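Local coordinates for protein HTH-type transcriptional repressor MdtR (Bacillus subtilis, PDB 1S3J) that represses the multidrug resistance operon mdtRP by binding directly to its promoter region as a homodimeric MarR-family transcription factor, at residues Ser45-Gly50 / Leu95-Glu100; Pro24-Ser29 / Ala110-Ile115; Leu52-Ile57 / Arg91-Ser96. One frame throughout, in Å; residues are numbered along the deposited sequence.

Contact 1: Ser45-Gly50 / Leu95-Glu100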
ATOM      1  N   SER A  45       5.641  -8.204  14.659  1.00 37.12           N
ATOM      2  CA  SER A  45       7.025  -8.598  14.920  1.00 38.18           C
ATOM      3  C   SER A  45       7.256  -9.150  16.339  1.00 38.65           C
ATOM      4  O   SER A  45       8.100 -10.009  16.528  1.00 39.19           O
ATOM      5  CB  SER A  45       7.980  -7.428  14.693  1.00 38.24           C
ATOM      6  OG  SER A  45       7.808  -6.913  13.387  1.00 40.11           O
ATOM      7  N   LEU A  46       6.527  -8.651  17.321  1.00 39.17           N
ATOM      8  CA  LEU A  46       6.693  -9.107  18.697  1.00 40.01           C
ATOM      9  C   LEU A  46       5.900 -10.391  18.987  1.00 41.18           C
ATOM     10  O   LEU A  46       6.350 -11.208  19.776  1.00 41.23           O
ATOM     11  CB  LEU A  46       6.328  -7.998  19.700  1.00 39.20           C
ATOM     12  CG  LEU A  46       7.225  -6.747  19.685  1.00 38.93           C
ATOM     13  CD1 LEU A  46       6.777  -5.809  20.811  1.00 40.30           C
ATOM     14  CD2 LEU A  46       8.709  -7.095  19.807  1.00 37.65           C
ATOM     15  N   LYS A  47       4.738 -10.569  18.360  1.00 42.21           N
ATOM     16  CA  LYS A  47       4.014 -11.840  18.457  1.00 43.51           C
ATOM     17  C   LYS A  47       4.843 -12.982  17.842  1.00 44.44           C
ATOM     18  O   LYS A  47       4.943 -14.062  18.411  1.00 44.48           O
ATOM     19  CB  LYS A  47       2.626 -11.751  17.782  1.00 43.62           C
ATOM     20  CG  LYS A  47       1.727 -12.990  17.956  1.00 43.52           C
ATOM     21  CD  LYS A  47       1.580 -13.370  19.429  1.00 44.69           C
ATOM     22  CE  LYS A  47       0.651 -14.564  19.649  1.00 44.97           C
ATOM     23  NZ  LYS A  47      -0.757 -14.113  19.726  1.00 44.77           N
ATOM     24  N   LYS A  48       5.463 -12.714  16.702  1.00 45.78           N
ATOM     25  CA  LYS A  48       6.266 -13.704  16.000  1.00 46.90           C
ATOM     26  C   LYS A  48       7.565 -14.037  16.748  1.00 47.35           C
ATOM     27  O   LYS A  48       7.844 -15.207  17.020  1.00 47.74           O
ATOM     28  CB  LYS A  48       6.562 -13.229  14.565  1.00 47.31           C
ATOM     29  CG  LYS A  48       7.583 -14.088  13.807  1.00 49.28           C
ATOM     30  CD  LYS A  48       7.393 -14.077  12.288  1.00 52.18           C
ATOM     31  CE  LYS A  48       6.701 -15.359  11.796  1.00 53.67           C
ATOM     32  NZ  LYS A  48       6.111 -15.220  10.414  1.00 55.06           N
ATOM     33  N   HIS A  49       8.349 -13.021  17.095  1.00 47.37           N
ATOM     34  CA  HIS A  49       9.681 -13.243  17.652  1.00 47.38           C
ATOM     35  C   HIS A  49       9.762 -13.275  19.181  1.00 46.84           C
ATOM     36  O   HIS A  49      10.828 -13.542  19.730  1.00 46.65           O
ATOM     37  CB  HIS A  49      10.651 -12.196  17.104  1.00 47.95           C
ATOM     38  CG  HIS A  49      11.025 -12.424  15.675  1.00 50.06           C
ATOM     39  ND1 HIS A  49      10.181 -12.119  14.629  1.00 52.90           N
ATOM     40  CD2 HIS A  49      12.145 -12.942  15.117  1.00 53.07           C
ATOM     41  CE1 HIS A  49      10.765 -12.442  13.485  1.00 53.51           C
ATOM     42  NE2 HIS A  49      11.960 -12.938  13.753  1.00 54.21           N
ATOM     43  N   GLY A  50       8.653 -13.013  19.863  1.00 46.25           N
ATOM     44  CA  GLY A  50       8.626 -12.920  21.318  1.00 46.17           C
ATOM     45  C   GLY A  50       9.224 -11.636  21.889  1.00 46.02           C
ATOM     46  O   GLY A  50       8.544 -10.831  22.541  1.00 46.08           O
ATOM     47  N   LEU A  95      11.900  -4.968  23.536  1.00 36.06           N
ATOM     48  CA  LEU A  95      10.447  -4.875  23.576  1.00 36.01           C
ATOM     49  C   LEU A  95       9.784  -6.248  23.640  1.00 35.41           C
ATOM     50  O   LEU A  95      10.309  -7.222  23.128  1.00 35.51           O
ATOM     51  CB  LEU A  95       9.922  -4.112  22.356  1.00 35.94           C
ATOM     52  CG  LEU A  95      10.488  -2.705  22.193  1.00 36.72           C
ATOM     53  CD1 LEU A  95       9.990  -2.051  20.915  1.00 36.12           C
ATOM     54  CD2 LEU A  95      10.145  -1.865  23.417  1.00 37.31           C
ATOM     55  N   SER A  96       8.606  -6.300  24.247  1.00 35.24           N
ATOM     56  CA  SER A  96       7.773  -7.490  24.207  1.00 35.74           C
ATOM     57  C   SER A  96       6.299  -7.131  24.355  1.00 35.80           C
ATOM     58  O   SER A  96       5.949  -6.013  24.769  1.00 35.53           O
ATOM     59  CB  SER A  96       8.221  -8.484  25.288  1.00 36.09           C
ATOM     60  OG  SER A  96       8.241  -7.855  26.560  1.00 37.90           O
ATOM     61  N   LEU A  97       5.415  -8.056  24.000  1.00 36.38           N
ATOM     62  CA  LEU A  97       3.970  -7.813  24.189  1.00 36.94           C
ATOM     63  C   LEU A  97       3.564  -7.971  25.628  1.00 37.83           C
ATOM     64  O   LEU A  97       4.044  -8.858  26.304  1.00 37.88           O
ATOM     65  CB  LEU A  97       3.140  -8.793  23.370  1.00 36.75           C
ATOM     66  CG  LEU A  97       3.363  -8.795  21.866  1.00 36.23           C
ATOM     67  CD1 LEU A  97       2.631  -9.967  21.283  1.00 36.71           C
ATOM     68  CD2 LEU A  97       2.873  -7.485  21.264  1.00 35.63           C
ATOM     69  N   THR A  98       2.654  -7.119  26.092  1.00 39.51           N
ATOM     70  CA  THR A  98       1.896  -7.386  27.310  1.00 39.83           C
ATOM     71  C   THR A  98       0.726  -8.309  26.942  1.00 40.91           C
ATOM     72  O   THR A  98       0.508  -8.603  25.749  1.00 40.37           O
ATOM     73  CB  THR A  98       1.350  -6.089  27.904  1.00 40.18           C
ATOM     74  OG1 THR A  98       0.506  -5.431  26.950  1.00 39.68           O
ATOM     75  CG2 THR A  98       2.466  -5.068  28.192  1.00 40.09           C
ATOM     76  N   ASP A  99      -0.012  -8.761  27.962  1.00 41.83           N
ATOM     77  CA  ASP A  99      -1.239  -9.538  27.774  1.00 42.94           C
ATOM     78  C   ASP A  99      -2.203  -8.707  26.937  1.00 43.19           C
ATOM     79  O   ASP A  99      -2.826  -9.222  26.018  1.00 42.64           O
ATOM     80  CB  ASP A  99      -1.952  -9.873  29.113  1.00 43.24           C
ATOM     81  CG  ASP A  99      -1.317 -11.057  29.890  1.00 44.85           C
ATOM     82  OD1 ASP A  99      -0.381 -11.717  29.382  1.00 47.37           O
ATOM     83  OD2 ASP A  99      -1.718 -11.397  31.039  1.00 44.84           O
ATOM     84  N   GLU A 100      -2.320  -7.424  27.276  1.00 43.95           N
ATOM     85  CA  GLU A 100      -3.303  -6.538  26.652  1.00 44.93           C
ATOM     86  C   GLU A 100      -2.943  -6.254  25.203  1.00 45.11           C
ATOM     87  O   GLU A 100      -3.826  -6.031  24.377  1.00 45.26           O
ATOM     88  CB  GLU A 100      -3.437  -5.218  27.420  1.00 45.24           C
ATOM     89  CG  GLU A 100      -4.187  -5.335  28.737  1.00 47.24           C
ATOM     90  CD  GLU A 100      -3.265  -5.419  29.955  1.00 50.60           C
ATOM     91  OE1 GLU A 100      -3.715  -4.992  31.049  1.00 52.55           O
ATOM     92  OE2 GLU A 100      -2.099  -5.901  29.833  1.00 50.48           O
TER
HETATM   93  O   HOH W   1       6.179 -10.816  23.230  1.00 32.59           O
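The flat groups that Leu-46 meets are two successive peptides of strand 93-97. Its CD2 lies over one face of the Leu-95 carbonyl, 3.7 Å from Leu-95 O, and its CD1 sits almost straight above the Ser-96 carbonyl, 3.8 Å from Ser-96 C. In the winged helix-turn-helix fold of MarR repressors, this is where the end of helix 37-49 packs against the wing strand, at nearly a right angle (86° between segment axes). Leu-46 has CG anti to its carbonyl carbon (chi1 -65°), which sends both methyls toward the strand. Leu-97 fills the next place: its CG is 3.8 Å from Leu-46 CB, and its CD1 rests 3.7 Å from Lys-47 N, crossing the Lys-47 chain. That chain then bends away, and its NZ forms salt bridges with Asp-102 and Glu-106 of helix 99-120, tying helix 37-49 also to the helix after the strand. The polar link is a water. Gly-50 ends the helix with positive phi; its carbonyl accepts from water 1, though Gly-50 O lies a doubtfully short 2.5 Å from the water oxygen. The same water accepts from the amide following the Ser-96 carbonyl, with Leu-97 N 3.0 Å from its oxygen.

Contact 2: Pro24-Ser29 / Ala110-Ile115; sequences PEMLES and AGRKAI
Met-26, present as selenomethionine, reaches between Arg-112 and Ile-115 and meets each in a different way. It crosses the arginine chain at about a right angle, but it runs past the isoleucine in the opposite direction. With chi2 at -96° and chi3 at 79°, the chain folds so that the terminal CE is turned into the helix backbone, 3.4 Å from Arg-112 CA, while SE lies over one face of the guanidinium, 3.6 Å from Arg-112 NH1. The selenium thus lies over the NH1 side of that face. The methyl lies against Ile-115, with CE 3.5 Å from Ile-115 CG2; its 3.4 Å approach to Ile-115 CD1 is too short to be taken at face value.

Ile-115 also meets Glu-25, the residue before Met-26. Its CD1 reaches 3.5 Å from Glu-25 O, a carbonyl already engaged by Ser-29 N within the helix, and the extended Glu-25 side chain passes it head to tail. The Glu-25 carboxylate continues to a salt bridge with Arg-118 and a hydrogen bond with Tyr-119, so both partners lie further along helix 99-120. At the other end Ser-29 faces Gly-111, with OG 4.3 Å from Gly-111 CA; the glycine brings only backbone to this point.

The segments of helices 4-32 and 99-120 run nearly antiparallel (155°), with axes 9.9 Å apart, in the helical dimerisation region characteristic of MarR proteins. The second subunit is close by: its Gln-12 packs on Arg-112. The chemistry is therefore mixed. An apolar seam centred on the selenomethionine methyl is flanked by charge, and the natural methionine would place a sulfur over the guanidinium, probably a polarisable, weakly complementary neighbour of the cation.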
ATOM      1  N   PRO A  24      -9.101   1.460   2.433  1.00 46.87           N
ATOM      2  CA  PRO A  24      -9.906   2.284   3.349  1.00 47.60           C
ATOM      3  C   PRO A  24     -10.571   1.455   4.456  1.00 48.61           C
ATOM      4  O   PRO A  24     -10.616   1.907   5.601  1.00 48.58           O
ATOM      5  CB  PRO A  24     -10.968   2.907   2.434  1.00 47.47           C
ATOM      6  CG  PRO A  24     -10.330   2.916   1.092  1.00 47.20           C
ATOM      7  CD  PRO A  24      -9.503   1.660   1.028  1.00 46.84           C
ATOM      8  N   GLU A  25     -11.056   0.259   4.123  1.00 49.39           N
ATOM      9  CA  GLU A  25     -11.714  -0.586   5.114  1.00 50.43           C
ATOM     10  C   GLU A  25     -10.733  -1.053   6.187  1.00 51.20           C
ATOM     11  O   GLU A  25     -11.077  -1.089   7.366  1.00 50.92           O
ATOM     12  CB  GLU A  25     -12.386  -1.790   4.452  1.00 50.64           C
ATOM     13  CG  GLU A  25     -13.868  -1.910   4.741  1.00 51.60           C
ATOM     14  CD  GLU A  25     -14.504  -3.083   4.016  1.00 53.22           C
ATOM     15  OE1 GLU A  25     -14.257  -3.252   2.799  1.00 54.04           O
ATOM     16  OE2 GLU A  25     -15.259  -3.832   4.670  1.00 55.68           O
HETATM   17  N   MSE A  26      -9.517  -1.402   5.771  1.00 52.17           N
HETATM   18  CA  MSE A  26      -8.465  -1.792   6.699  1.00 53.27           C
HETATM   19  C   MSE A  26      -8.119  -0.602   7.590  1.00 53.29           C
HETATM   20  O   MSE A  26      -8.152  -0.718   8.804  1.00 53.09           O
HETATM   21  CB  MSE A  26      -7.195  -2.272   5.980  1.00 53.79           C
HETATM   22  CG  MSE A  26      -7.389  -3.358   4.927  1.00 56.17           C
HETATM   23 SE   MSE A  26      -7.075  -5.147   5.589  0.88 61.52          SE
HETATM   24  CE  MSE A  26      -8.679  -5.346   6.435  1.00 59.75           C
ATOM     25  N   LEU A  27      -7.798   0.536   6.981  1.00 53.92           N
ATOM     26  CA  LEU A  27      -7.446   1.755   7.728  1.00 54.57           C
ATOM     27  C   LEU A  27      -8.512   2.186   8.727  1.00 54.96           C
ATOM     28  O   LEU A  27      -8.181   2.628   9.811  1.00 54.80           O
ATOM     29  CB  LEU A  27      -7.166   2.930   6.788  1.00 54.53           C
ATOM     30  CG  LEU A  27      -5.903   2.858   5.924  1.00 55.49           C
ATOM     31  CD1 LEU A  27      -5.731   4.153   5.127  1.00 56.08           C
ATOM     32  CD2 LEU A  27      -4.657   2.568   6.749  1.00 56.00           C
ATOM     33  N   GLU A  28      -9.783   2.061   8.366  1.00 55.46           N
ATOM     34  CA  GLU A  28     -10.866   2.510   9.243  1.00 56.10           C
ATOM     35  C   GLU A  28     -10.985   1.570  10.453  1.00 55.81           C
ATOM     36  O   GLU A  28     -11.235   2.021  11.568  1.00 55.50           O
ATOM     37  CB  GLU A  28     -12.187   2.612   8.450  1.00 56.40           C
ATOM     38  CG  GLU A  28     -13.443   2.945   9.251  1.00 57.56           C
ATOM     39  CD  GLU A  28     -14.721   2.484   8.553  1.00 60.34           C
ATOM     40  OE1 GLU A  28     -15.636   1.967   9.248  1.00 62.00           O
ATOM     41  OE2 GLU A  28     -14.816   2.621   7.305  1.00 61.12           O
ATOM     42  N   SER A  29     -10.790   0.275  10.219  1.00 55.93           N
ATOM     43  CA  SER A  29     -10.838  -0.743  11.273  1.00 56.09           C
ATOM     44  C   SER A  29      -9.691  -0.588  12.274  1.00 56.41           C
ATOM     45  O   SER A  29      -9.858  -0.854  13.467  1.00 56.24           O
ATOM     46  CB  SER A  29     -10.780  -2.143  10.660  1.00 56.03           C
ATOM     47  OG  SER A  29     -10.723  -3.141  11.663  1.00 55.69           O
ATOM     48  N   ALA A 110      -8.031 -10.143  13.450  1.00 41.42           N
ATOM     49  CA  ALA A 110      -9.333 -10.748  13.185  1.00 41.19           C
ATOM     50  C   ALA A 110     -10.197  -9.795  12.382  1.00 41.15           C
ATOM     51  O   ALA A 110     -10.873 -10.220  11.459  1.00 41.60           O
ATOM     52  CB  ALA A 110     -10.026 -11.154  14.489  1.00 40.99           C
ATOM     53  N   GLY A 111     -10.163  -8.508  12.724  1.00 41.24           N
ATOM     54  CA  GLY A 111     -10.805  -7.482  11.929  1.00 41.56           C
ATOM     55  C   GLY A 111     -10.350  -7.495  10.472  1.00 42.12           C
ATOM     56  O   GLY A 111     -11.183  -7.425   9.554  1.00 42.52           O
ATOM     57  N   ARG A 112      -9.034  -7.578  10.256  1.00 42.09           N
ATOM     58  CA  ARG A 112      -8.459  -7.641   8.906  1.00 42.21           C
ATOM     59  C   ARG A 112      -8.861  -8.920   8.170  1.00 42.10           C
ATOM     60  O   ARG A 112      -9.078  -8.903   6.960  1.00 41.70           O
ATOM     61  CB  ARG A 112      -6.925  -7.581   8.931  1.00 41.97           C
ATOM     62  CG  ARG A 112      -6.332  -6.226   9.261  1.00 43.36           C
ATOM     63  CD  ARG A 112      -4.800  -6.250   9.346  1.00 44.30           C
ATOM     64  NE  ARG A 112      -4.189  -4.984   8.932  1.00 45.02           N
ATOM     65  CZ  ARG A 112      -3.672  -4.730   7.741  1.00 46.70           C
ATOM     66  NH1 ARG A 112      -3.671  -5.643   6.781  1.00 48.94           N
ATOM     67  NH2 ARG A 112      -3.151  -3.541   7.495  1.00 48.01           N
ATOM     68  N   LYS A 113      -8.918 -10.026   8.906  1.00 41.87           N
ATOM     69  CA  LYS A 113      -9.214 -11.323   8.319  1.00 42.30           C
ATOM     70  C   LYS A 113     -10.665 -11.319   7.837  1.00 41.62           C
ATOM     71  O   LYS A 113     -10.941 -11.711   6.717  1.00 41.30           O
ATOM     72  CB  LYS A 113      -8.966 -12.445   9.343  1.00 42.70           C
ATOM     73  CG  LYS A 113      -9.547 -13.810   8.979  1.00 44.89           C
ATOM     74  CD  LYS A 113      -9.339 -14.849  10.099  1.00 47.35           C
ATOM     75  CE  LYS A 113      -9.536 -16.274   9.578  1.00 48.91           C
ATOM     76  NZ  LYS A 113     -10.492 -16.329   8.422  1.00 49.42           N
ATOM     77  N   ALA A 114     -11.568 -10.830   8.683  1.00 40.74           N
ATOM     78  CA  ALA A 114     -12.979 -10.788   8.383  1.00 40.01           C
ATOM     79  C   ALA A 114     -13.269  -9.937   7.157  1.00 39.71           C
ATOM     80  O   ALA A 114     -14.140 -10.286   6.368  1.00 39.02           O
ATOM     81  CB  ALA A 114     -13.759 -10.279   9.591  1.00 40.50           C
ATOM     82  N   ILE A 115     -12.550  -8.829   6.989  1.00 39.42           N
ATOM     83  CA  ILE A 115     -12.675  -8.015   5.770  1.00 39.40           C
ATOM     84  C   ILE A 115     -12.230  -8.779   4.510  1.00 39.17           C
ATOM     85  O   ILE A 115     -12.938  -8.814   3.508  1.00 38.54           O
ATOM     86  CB  ILE A 115     -11.869  -6.706   5.901  1.00 39.33           C
ATOM     87  CG1 ILE A 115     -12.644  -5.705   6.758  1.00 39.58           C
ATOM     88  CG2 ILE A 115     -11.574  -6.094   4.526  1.00 40.08           C
ATOM     89  CD1 ILE A 115     -11.822  -4.531   7.279  1.00 39.37           C
TER

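Contact 3: Leu52-Ile57 / Arg91-Ser96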
ATOM      1  N   LEU A  52      12.271  -8.482  20.808  1.00 43.76           N
ATOM      2  CA  LEU A  52      13.238  -7.893  19.883  1.00 43.08           C
ATOM      3  C   LEU A  52      13.880  -6.649  20.479  1.00 42.58           C
ATOM      4  O   LEU A  52      13.247  -5.918  21.220  1.00 42.39           O
ATOM      5  CB  LEU A  52      12.564  -7.527  18.562  1.00 42.97           C
ATOM      6  CG  LEU A  52      12.063  -8.690  17.694  1.00 43.23           C
ATOM      7  CD1 LEU A  52      11.248  -8.189  16.517  1.00 42.31           C
ATOM      8  CD2 LEU A  52      13.219  -9.551  17.203  1.00 43.52           C
ATOM      9  N   LYS A  53      15.140  -6.410  20.137  1.00 42.45           N
ATOM     10  CA  LYS A  53      15.799  -5.170  20.482  1.00 42.65           C
ATOM     11  C   LYS A  53      15.150  -4.020  19.700  1.00 41.80           C
ATOM     12  O   LYS A  53      14.542  -4.243  18.650  1.00 41.60           O
ATOM     13  CB  LYS A  53      17.298  -5.253  20.177  1.00 43.23           C
ATOM     14  CG  LYS A  53      18.025  -6.441  20.844  1.00 44.25           C
ATOM     15  CD  LYS A  53      19.368  -6.654  20.158  1.00 45.84           C
ATOM     16  CE  LYS A  53      20.317  -7.475  20.980  1.00 47.26           C
ATOM     17  NZ  LYS A  53      21.462  -7.914  20.114  1.00 48.91           N
ATOM     18  N   VAL A  54      15.247  -2.805  20.232  1.00 40.84           N
ATOM     19  CA  VAL A  54      14.774  -1.628  19.521  1.00 40.47           C
ATOM     20  C   VAL A  54      15.521  -1.493  18.200  1.00 40.20           C
ATOM     21  O   VAL A  54      14.915  -1.152  17.187  1.00 40.25           O
ATOM     22  CB  VAL A  54      14.955  -0.325  20.327  1.00 40.17           C
ATOM     23  CG1 VAL A  54      14.766   0.900  19.411  1.00 39.85           C
ATOM     24  CG2 VAL A  54      13.970  -0.278  21.445  1.00 39.96           C
ATOM     25  N   SER A  55      16.821  -1.770  18.216  1.00 40.07           N
ATOM     26  CA  SER A  55      17.650  -1.681  17.006  1.00 40.86           C
ATOM     27  C   SER A  55      17.280  -2.712  15.937  1.00 41.52           C
ATOM     28  O   SER A  55      17.545  -2.499  14.742  1.00 42.14           O
ATOM     29  CB  SER A  55      19.141  -1.820  17.360  1.00 40.57           C
ATOM     30  OG  SER A  55      19.485  -3.150  17.671  1.00 40.09           O
ATOM     31  N   GLU A  56      16.697  -3.832  16.361  1.00 41.99           N
ATOM     32  CA  GLU A  56      16.279  -4.873  15.438  1.00 43.06           C
ATOM     33  C   GLU A  56      15.028  -4.431  14.687  1.00 43.56           C
ATOM     34  O   GLU A  56      14.949  -4.564  13.477  1.00 43.84           O
ATOM     35  CB  GLU A  56      16.016  -6.199  16.168  1.00 43.05           C
ATOM     36  CG  GLU A  56      17.280  -6.929  16.614  1.00 43.80           C
ATOM     37  CD  GLU A  56      16.978  -8.227  17.347  1.00 45.45           C
ATOM     38  OE1 GLU A  56      16.174  -8.222  18.312  1.00 45.55           O
ATOM     39  OE2 GLU A  56      17.538  -9.266  16.947  1.00 47.67           O
ATOM     40  N   ILE A  57      14.047  -3.920  15.420  1.00 44.37           N
ATOM     41  CA  ILE A  57      12.821  -3.394  14.811  1.00 44.86           C
ATOM     42  C   ILE A  57      13.153  -2.246  13.867  1.00 45.50           C
ATOM     43  O   ILE A  57      12.634  -2.190  12.764  1.00 45.36           O
ATOM     44  CB  ILE A  57      11.839  -2.934  15.903  1.00 44.48           C
ATOM     45  CG1 ILE A  57      11.225  -4.157  16.573  1.00 44.63           C
ATOM     46  CG2 ILE A  57      10.745  -2.052  15.327  1.00 44.24           C
ATOM     47  CD1 ILE A  57      10.342  -3.827  17.740  1.00 44.22           C
ATOM     48  N   ARG A  91      22.267  -1.775  28.725  1.00 42.17           N
ATOM     49  CA  ARG A  91      21.964  -0.499  28.098  1.00 42.12           C
ATOM     50  C   ARG A  91      20.982  -0.618  26.939  1.00 42.13           C
ATOM     51  O   ARG A  91      20.343   0.361  26.616  1.00 42.58           O
ATOM     52  CB  ARG A  91      23.227   0.156  27.578  1.00 42.06           C
ATOM     53  CG  ARG A  91      24.262   0.463  28.647  1.00 41.56           C
ATOM     54  CD  ARG A  91      25.605   0.786  28.062  1.00 39.56           C
ATOM     55  NE  ARG A  91      26.179  -0.309  27.286  1.00 36.83           N
ATOM     56  CZ  ARG A  91      27.324  -0.211  26.625  1.00 36.92           C
ATOM     57  NH1 ARG A  91      28.003   0.927  26.639  1.00 37.92           N
ATOM     58  NH2 ARG A  91      27.800  -1.241  25.940  1.00 37.18           N
ATOM     59  N   VAL A  92      20.889  -1.784  26.296  1.00 42.00           N
ATOM     60  CA  VAL A  92      20.005  -1.928  25.146  1.00 42.00           C
ATOM     61  C   VAL A  92      18.624  -2.412  25.602  1.00 41.40           C
ATOM     62  O   VAL A  92      18.494  -3.188  26.557  1.00 40.82           O
ATOM     63  CB  VAL A  92      20.609  -2.756  23.941  1.00 42.28           C
ATOM     64  CG1 VAL A  92      22.149  -2.778  23.959  1.00 42.79           C
ATOM     65  CG2 VAL A  92      20.062  -4.148  23.860  1.00 43.73           C
ATOM     66  N   ILE A  93      17.599  -1.911  24.909  1.00 40.32           N
ATOM     67  CA  ILE A  93      16.205  -2.077  25.313  1.00 39.65           C
ATOM     68  C   ILE A  93      15.569  -3.208  24.494  1.00 38.62           C
ATOM     69  O   ILE A  93      15.647  -3.198  23.274  1.00 37.33           O
ATOM     70  CB  ILE A  93      15.450  -0.737  25.083  1.00 39.61           C
ATOM     71  CG1 ILE A  93      16.154   0.434  25.806  1.00 41.21           C
ATOM     72  CG2 ILE A  93      13.998  -0.852  25.471  1.00 39.39           C
ATOM     73  CD1 ILE A  93      16.361   0.260  27.300  1.00 43.32           C
ATOM     74  N   ASP A  94      14.976  -4.196  25.168  1.00 38.23           N
ATOM     75  CA  ASP A  94      14.099  -5.176  24.508  1.00 37.60           C
ATOM     76  C   ASP A  94      12.655  -4.743  24.611  1.00 36.90           C
ATOM     77  O   ASP A  94      12.225  -4.261  25.665  1.00 36.21           O
ATOM     78  CB  ASP A  94      14.160  -6.546  25.159  1.00 37.90           C
ATOM     79  CG  ASP A  94      15.499  -7.204  25.033  1.00 39.40           C
ATOM     80  OD1 ASP A  94      16.259  -6.874  24.097  1.00 41.92           O
ATOM     81  OD2 ASP A  94      15.861  -8.087  25.840  1.00 40.05           O
ATOM     82  N   LEU A  95      11.900  -4.968  23.536  1.00 36.06           N
ATOM     83  CA  LEU A  95      10.447  -4.875  23.576  1.00 36.01           C
ATOM     84  C   LEU A  95       9.784  -6.248  23.640  1.00 35.41           C
ATOM     85  O   LEU A  95      10.309  -7.222  23.128  1.00 35.51           O
ATOM     86  CB  LEU A  95       9.922  -4.112  22.356  1.00 35.94           C
ATOM     87  CG  LEU A  95      10.488  -2.705  22.193  1.00 36.72           C
ATOM     88  CD1 LEU A  95       9.990  -2.051  20.915  1.00 36.12           C
ATOM     89  CD2 LEU A  95      10.145  -1.865  23.417  1.00 37.31           C
ATOM     90  N   SER A  96       8.606  -6.300  24.247  1.00 35.24           N
ATOM     91  CA  SER A  96       7.773  -7.490  24.207  1.00 35.74           C
ATOM     92  C   SER A  96       6.299  -7.131  24.355  1.00 35.80           C
ATOM     93  O   SER A  96       5.949  -6.013  24.769  1.00 35.53           O
ATOM     94  CB  SER A  96       8.221  -8.484  25.288  1.00 36.09           C
ATOM     95  OG  SER A  96       8.241  -7.855  26.560  1.00 37.90           O
TER
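Leu-52 and Leu-95 are joined by backbone bonds in both directions, the signature of an antiparallel hydrogen-bonded pair. Leu-95 N gives a nearly straight bond to Leu-52 O (2.8 Å, 170°), and Leu-52 N returns a longer one to Leu-95 O (3.3 Å) in the carbonyl plane. A third bond carries the pairing past the strand: Val-54 N, the first amide of helix 54-61, donates to Ile-93 O (3.1 Å). Strand 93-97 of the wing thereby holds the start of the predicted DNA-binding helix-turn-helix. Between these bonds lies Lys-53, the N-cap, with CA 3.4 Å from Ile-93 O; its amide turns instead to Glu-56 OE1 (2.8 Å), using the anti lone pair, as in half of a capping box.

Apolar contacts are made chiefly by the helix. Val-54 CG2 lies beside Ile-93 CB at 4.0 Å, while Ile-57 CD1 meets Leu-95 CD1 at 3.7 Å, the two chains crossing. Val-68 of helix 65-77 touches Val-54 and Ile-57.

The charged groups do not touch. Lys-53 NZ stands 6.6 Å from Asp-94 OD1, itself hydrogen-bonded to Asn-86, so attraction is probably modest; backbone pairing supplies the directional chemistry, and Leu-52, Ile-57 and Leu-95 the buried apolar part.

Overall arrangement
Contacts 1 and 3 adjoin, with centres about 11 Å apart, and share Leu-95 and Ser-96 of strand 93-97; Leu-46 CD2 packs against both Leu-52 and Ile-57, linking the two. They fix helix 37-49 and the start of helix 54-61 to one three-stranded antiparallel sheet. Contact 2 lies across the chain's centre from contact 3, with centres about 29 Å apart, its centre about 21 Å from that of contact 1. Along the sequence its two segments bracket all the others. Helix 99-120 joins the regions: it begins in contact 1, directly after the wing strand, and runs on to contact 2, connecting the DNA-binding winged domain with the helices near the second subunit.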